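Local coordinates for beta-1,3-xylanase (Alcaligenes sp., PDB 2COV), which is the family 31 carbohydrate-binding module of a beta-1,3-xylanase, with affinity for beta-1,3-xylan, at residues T70-D75 and Q81-R86; W36-L41 and C45-K50. All blocks are in the same frame, centred on the assembly; numbering follows the deposited sequence.

Contact 1 (T70-D75 and Q81-R86); sequences TFKVED and QQILDR
The hydroxyl of T70 donates to the carboxylate of D85, OG1 to OD1 at 2.8 Å, and meets that oxygen nearly along its C-O bond. The first torsions explain the meeting: OG1 of T70 and CG of D85 each stand anti to their own carbonyl carbon (chi1 -57° and -55°), and the two side chains run next to each other from a non-hydrogen-bonded pair.

Between the strands the register is regular antiparallel, with axes 4.7 Å apart. F71 and L84 form one hydrogen-bonded pair, L84 N reaching F71 O at 2.8 Å, and V73 and Q82 form the next.

On the face of T70, K72 and I83, the isoleucine serves two neighbours: CG2 packs on T70 CG2 at 3.8 Å, while CG1 lies alongside K72 CG at 4.1 Å. On the reverse face, L84 CD1 comes to the edge of the F71 ring, near its plane, 4.1 Å from CD2, and V73 CG1 rests on Q82 CB.

At the turn end, Q82 NE2 gives D75 OD1 a long bond of 3.3 Å on the anti side, but tilted out of the carboxylate plane. The acceptor is tilted from the amide plane, and the carboxylate and amide planes stand 51° apart. D75 OD2 has its own weak bond, from S33 N.

The two strands are the hairpin 66-75/80-89. Strand 37-41 flanks 66-75 on its other side, whereas 80-89, the last strand within the chain, pairs antiparallel with a strand of the second subunit, carrying the sheet across the interface. Over the F71 face lie the rings of H27, W32 and F55, with F13 of strand 13-19 touching both F71 and L84.

Contact 2 (W36-L41 and C45-K50); sequences WNYVCL and CLPGNK
One covalent link joins C40 to C45: the SG atoms form a disulfide with a torsion of 101° about the S-S bond. C40 and C45 are a non-hydrogen-bonded pair with CA atoms 4.0 Å apart, which puts both side chains on one face; with each SG anti to its carbonyl carbon the sulfurs are brought within bonding distance.

Backbone hydrogen bonds come next. V39 and L46 exchange a pair, V39 N to L46 O and L46 N to V39 O, each 2.9 Å. Further along, G48 N reaches N37 O at 3.2 Å from well above the carbonyl plane, evidence that the regular pairing is distorted here.

A side-chain bond reinforces this end: N37 ND2 donates to G48 O at 3.1 Å, with the acceptor in the amide plane. With an alanine here G48 O would lose its amide donor, and the loop at G48 would probably be held less firmly.

Apolar contact is supplied by Y38, whose CE2 lies 4.0 Å from P47 CD as ring and proline cross obliquely. Its hydroxyl bonds to W36 NE1 of the third subunit. On the face of V39, CG2 packs on G48 CA at 3.9 Å; a CB on the glycine would clash with N37 OD1 and V39 CG2.

The chemistry thus implies a hairpin closed covalently beside its turn and, where the second strand breaks, fastened by an amide.

In the fold
Contacts 1 and 2 are antiparallel hairpins side by side in one sheet, with strand 54-60 between them in the sequence, joined where strands 66-75 and 37-41 run as neighbours: K72 O lies 2.8 Å from Y38 N and T70 O 2.9 Å from C40 N, both probable hydrogen bonds. Both are partly buried, but contact 1 has the larger buried share, five of eleven touching residues against two of eight. Contact 1 relies on regular pairing with polar side-chain bonds towards its ends; contact 2 adds a disulfide near its turn and a side-chain-to-backbone bond where its second strand breaks. Outward, 81-86 extends the sheet into the second subunit, whereas Y38 and P47 pack against the third.

Contact 1 (T70-D75 and Q81-R86)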
# COMPACT_ATOMS: atom_id res chain seq x y z
N THR A 70 -8.47 -10.76 4.28
CA THR A 70 -7.41 -10.62 3.28
C THR A 70 -6.59 -11.90 3.27
O THR A 70 -6.33 -12.52 4.29
CB THR A 70 -6.45 -9.47 3.62
OG1 THR A 70 -7.20 -8.25 3.75
CG2 THR A 70 -5.34 -9.25 2.62
N PHE A 71 -6.21 -12.26 2.04
CA PHE A 71 -5.27 -13.34 1.83
C PHE A 71 -4.17 -12.81 0.95
O PHE A 71 -4.43 -12.22 -0.11
CB PHE A 71 -5.91 -14.54 1.14
CG PHE A 71 -4.99 -15.72 0.95
CD1 PHE A 71 -4.38 -16.30 2.04
CD2 PHE A 71 -4.68 -16.24 -0.27
CE1 PHE A 71 -3.48 -17.34 1.92
CE2 PHE A 71 -3.82 -17.32 -0.42
CZ PHE A 71 -3.23 -17.84 0.65
N LYS A 72 -2.95 -12.93 1.45
CA LYS A 72 -1.75 -12.54 0.74
C LYS A 72 -0.87 -13.74 0.50
O LYS A 72 -0.64 -14.51 1.41
CB LYS A 72 -0.92 -11.51 1.54
CG LYS A 72 -1.67 -10.42 2.20
CD LYS A 72 -0.77 -9.40 2.84
CE LYS A 72 -1.54 -8.31 3.55
NZ LYS A 72 -0.65 -7.32 4.20
N VAL A 73 -0.39 -13.91 -0.72
CA VAL A 73 0.35 -15.10 -1.02
C VAL A 73 1.49 -14.87 -1.97
O VAL A 73 1.35 -14.16 -2.97
CB VAL A 73 -0.61 -16.22 -1.52
CG1 VAL A 73 -1.30 -15.91 -2.87
CG2 VAL A 73 0.12 -17.57 -1.59
N GLU A 74 2.64 -15.46 -1.67
CA GLU A 74 3.82 -15.48 -2.56
C GLU A 74 3.48 -16.26 -3.80
O GLU A 74 2.83 -17.27 -3.76
CB GLU A 74 4.95 -16.16 -1.79
CG GLU A 74 6.30 -16.02 -2.39
CD GLU A 74 6.60 -16.96 -3.55
OE1 GLU A 74 6.29 -18.18 -3.50
OE2 GLU A 74 7.21 -16.44 -4.54
N ASP A 75 3.89 -15.75 -4.99
CA ASP A 75 3.58 -16.43 -6.23
C ASP A 75 4.69 -16.24 -7.22
O ASP A 75 5.53 -15.37 -7.10
CB ASP A 75 2.23 -15.88 -6.85
CG ASP A 75 1.59 -17.04 -7.84
OD1 ASP A 75 0.76 -16.66 -8.51
OD2 ASP A 75 2.08 -18.20 -7.85
N GLN A 81 3.33 -11.94 -6.38
CA GLN A 81 2.46 -12.14 -5.24
C GLN A 81 1.04 -11.83 -5.71
O GLN A 81 0.80 -11.25 -6.73
CB GLN A 81 2.76 -11.20 -4.07
CG GLN A 81 2.58 -9.74 -4.35
CD GLN A 81 2.72 -8.78 -3.14
OE1 GLN A 81 2.40 -7.62 -3.27
NE2 GLN A 81 3.27 -9.19 -2.12
N GLN A 82 0.09 -12.21 -4.86
CA GLN A 82 -1.32 -11.88 -5.03
C GLN A 82 -1.90 -11.51 -3.68
O GLN A 82 -1.56 -12.11 -2.68
CB GLN A 82 -2.06 -13.06 -5.63
CG GLN A 82 -1.72 -13.46 -6.95
CD GLN A 82 -2.72 -14.45 -7.56
OE1 GLN A 82 -3.85 -14.33 -7.28
NE2 GLN A 82 -2.24 -15.39 -8.39
N ILE A 83 -2.73 -10.49 -3.68
CA ILE A 83 -3.48 -10.06 -2.49
C ILE A 83 -4.93 -9.96 -2.81
O ILE A 83 -5.31 -9.30 -3.73
CB ILE A 83 -2.93 -8.73 -1.92
CG1 ILE A 83 -1.44 -8.88 -1.54
CG2 ILE A 83 -3.76 -8.32 -0.70
CD1 ILE A 83 -0.84 -7.67 -0.91
N LEU A 84 -5.74 -10.65 -2.05
CA LEU A 84 -7.18 -10.72 -2.21
C LEU A 84 -7.89 -10.17 -0.99
O LEU A 84 -7.51 -10.57 0.10
CB LEU A 84 -7.68 -12.16 -2.46
CG LEU A 84 -7.14 -12.91 -3.66
CD1 LEU A 84 -5.88 -13.65 -3.27
CD2 LEU A 84 -8.06 -13.96 -4.11
N ASP A 85 -8.90 -9.31 -1.20
CA ASP A 85 -9.70 -8.81 -0.11
C ASP A 85 -11.15 -9.11 -0.35
O ASP A 85 -11.62 -8.94 -1.47
CB ASP A 85 -9.53 -7.28 0.06
CG ASP A 85 -8.06 -6.79 0.23
OD1 ASP A 85 -7.43 -7.22 1.18
OD2 ASP A 85 -7.52 -5.97 -0.62
N ARG A 86 -11.89 -9.43 0.71
CA ARG A 86 -13.38 -9.45 0.61
C ARG A 86 -13.98 -9.10 1.95
O ARG A 86 -13.48 -9.53 2.98
CB ARG A 86 -13.83 -10.78 0.12
CG ARG A 86 -13.79 -11.92 1.07
CD ARG A 86 -14.44 -13.25 0.52
NE ARG A 86 -15.90 -13.03 0.38
CZ ARG A 86 -16.81 -13.99 0.56
NH1 ARG A 86 -16.53 -15.26 0.81
NH2 ARG A 86 -18.10 -13.69 0.45

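Contact 2 (W36-L41 and C45-K50)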
# COMPACT_ATOMS: atom_id res chain seq x y z
N TRP A 36 5.55 -17.98 1.15
CA TRP A 36 4.93 -17.36 2.33
C TRP A 36 3.46 -17.10 2.02
O TRP A 36 3.04 -17.09 0.84
CB TRP A 36 5.66 -16.06 2.79
CG TRP A 36 5.75 -15.01 1.71
CD1 TRP A 36 6.79 -14.78 0.88
CD2 TRP A 36 4.72 -14.07 1.29
NE1 TRP A 36 6.53 -13.81 0.00
CE2 TRP A 36 5.26 -13.34 0.23
CE3 TRP A 36 3.45 -13.79 1.74
CZ2 TRP A 36 4.53 -12.38 -0.43
CZ3 TRP A 36 2.71 -12.81 1.09
CH2 TRP A 36 3.22 -12.14 -0.02
N ASN A 37 2.67 -16.93 3.10
CA ASN A 37 1.26 -16.54 2.98
C ASN A 37 0.81 -15.89 4.25
O ASN A 37 1.27 -16.25 5.34
CB ASN A 37 0.37 -17.76 2.64
CG ASN A 37 0.06 -18.61 3.86
OD1 ASN A 37 -0.99 -18.42 4.47
ND2 ASN A 37 0.98 -19.52 4.25
N TYR A 38 -0.13 -14.96 4.13
CA TYR A 38 -0.77 -14.34 5.28
C TYR A 38 -2.27 -14.40 5.12
O TYR A 38 -2.78 -14.14 4.05
CB TYR A 38 -0.34 -12.90 5.50
CG TYR A 38 1.09 -12.75 5.97
CD1 TYR A 38 2.12 -12.68 5.08
CD2 TYR A 38 1.39 -12.69 7.31
CE1 TYR A 38 3.43 -12.63 5.50
CE2 TYR A 38 2.66 -12.62 7.76
CZ TYR A 38 3.69 -12.62 6.87
OH TYR A 38 4.99 -12.57 7.29
N VAL A 39 -2.92 -14.69 6.24
CA VAL A 39 -4.35 -14.58 6.37
C VAL A 39 -4.60 -13.44 7.35
O VAL A 39 -3.98 -13.37 8.38
CB VAL A 39 -4.89 -15.92 6.90
CG1 VAL A 39 -6.33 -15.82 7.04
CG2 VAL A 39 -4.49 -17.09 5.98
N CYS A 40 -5.57 -12.58 7.03
CA CYS A 40 -5.81 -11.38 7.86
C CYS A 40 -7.29 -11.16 8.07
O CYS A 40 -8.14 -11.47 7.21
CB CYS A 40 -5.26 -10.11 7.20
SG CYS A 40 -3.71 -10.30 6.32
N LEU A 41 -7.57 -10.56 9.23
CA LEU A 41 -8.93 -10.10 9.57
C LEU A 41 -8.78 -8.64 9.95
O LEU A 41 -8.05 -8.30 10.89
CB LEU A 41 -9.45 -10.89 10.80
CG LEU A 41 -10.90 -10.69 11.11
CD1 LEU A 41 -11.75 -11.42 10.12
CD2 LEU A 41 -11.26 -11.13 12.56
N CYS A 45 -2.74 -9.44 10.47
CA CYS A 45 -2.27 -10.54 9.61
C CYS A 45 -1.40 -11.52 10.34
O CYS A 45 -0.54 -11.14 11.12
CB CYS A 45 -1.45 -9.97 8.46
SG CYS A 45 -2.44 -8.88 7.32
N LEU A 46 -1.62 -12.81 10.02
CA LEU A 46 -0.83 -13.94 10.55
C LEU A 46 -0.46 -14.84 9.46
O LEU A 46 -1.19 -15.03 8.54
CB LEU A 46 -1.67 -14.71 11.58
CG LEU A 46 -2.20 -13.97 12.77
CD1 LEU A 46 -3.28 -14.76 13.57
CD2 LEU A 46 -0.98 -13.71 13.66
N PRO A 47 0.69 -15.50 9.60
CA PRO A 47 1.05 -16.52 8.58
C PRO A 47 0.06 -17.61 8.59
O PRO A 47 -0.32 -18.12 9.67
CB PRO A 47 2.42 -17.01 9.05
CG PRO A 47 2.91 -16.12 9.94
CD PRO A 47 1.75 -15.34 10.60
N GLY A 48 -0.46 -18.03 7.43
CA GLY A 48 -1.44 -19.07 7.39
C GLY A 48 -0.79 -20.43 7.54
O GLY A 48 0.27 -20.66 7.05
N ASN A 49 -1.54 -21.35 8.11
CA ASN A 49 -1.17 -22.74 8.11
C ASN A 49 -1.89 -23.46 6.97
O ASN A 49 -3.05 -23.28 6.76
CB ASN A 49 -1.65 -23.38 9.41
CG ASN A 49 -0.87 -22.86 10.62
OD1 ASN A 49 0.33 -22.68 10.57
ND2 ASN A 49 -1.55 -22.71 11.72
N LYS A 50 -1.18 -24.24 6.18
CA LYS A 50 -1.76 -24.99 5.10
C LYS A 50 -2.15 -26.36 5.63
O LYS A 50 -1.30 -27.14 6.07
CB LYS A 50 -0.80 -25.07 3.93
CG LYS A 50 -1.48 -25.49 2.69
CD LYS A 50 -0.53 -25.80 1.56
CE LYS A 50 -1.35 -26.00 0.29
NZ LYS A 50 -0.45 -26.50 -0.81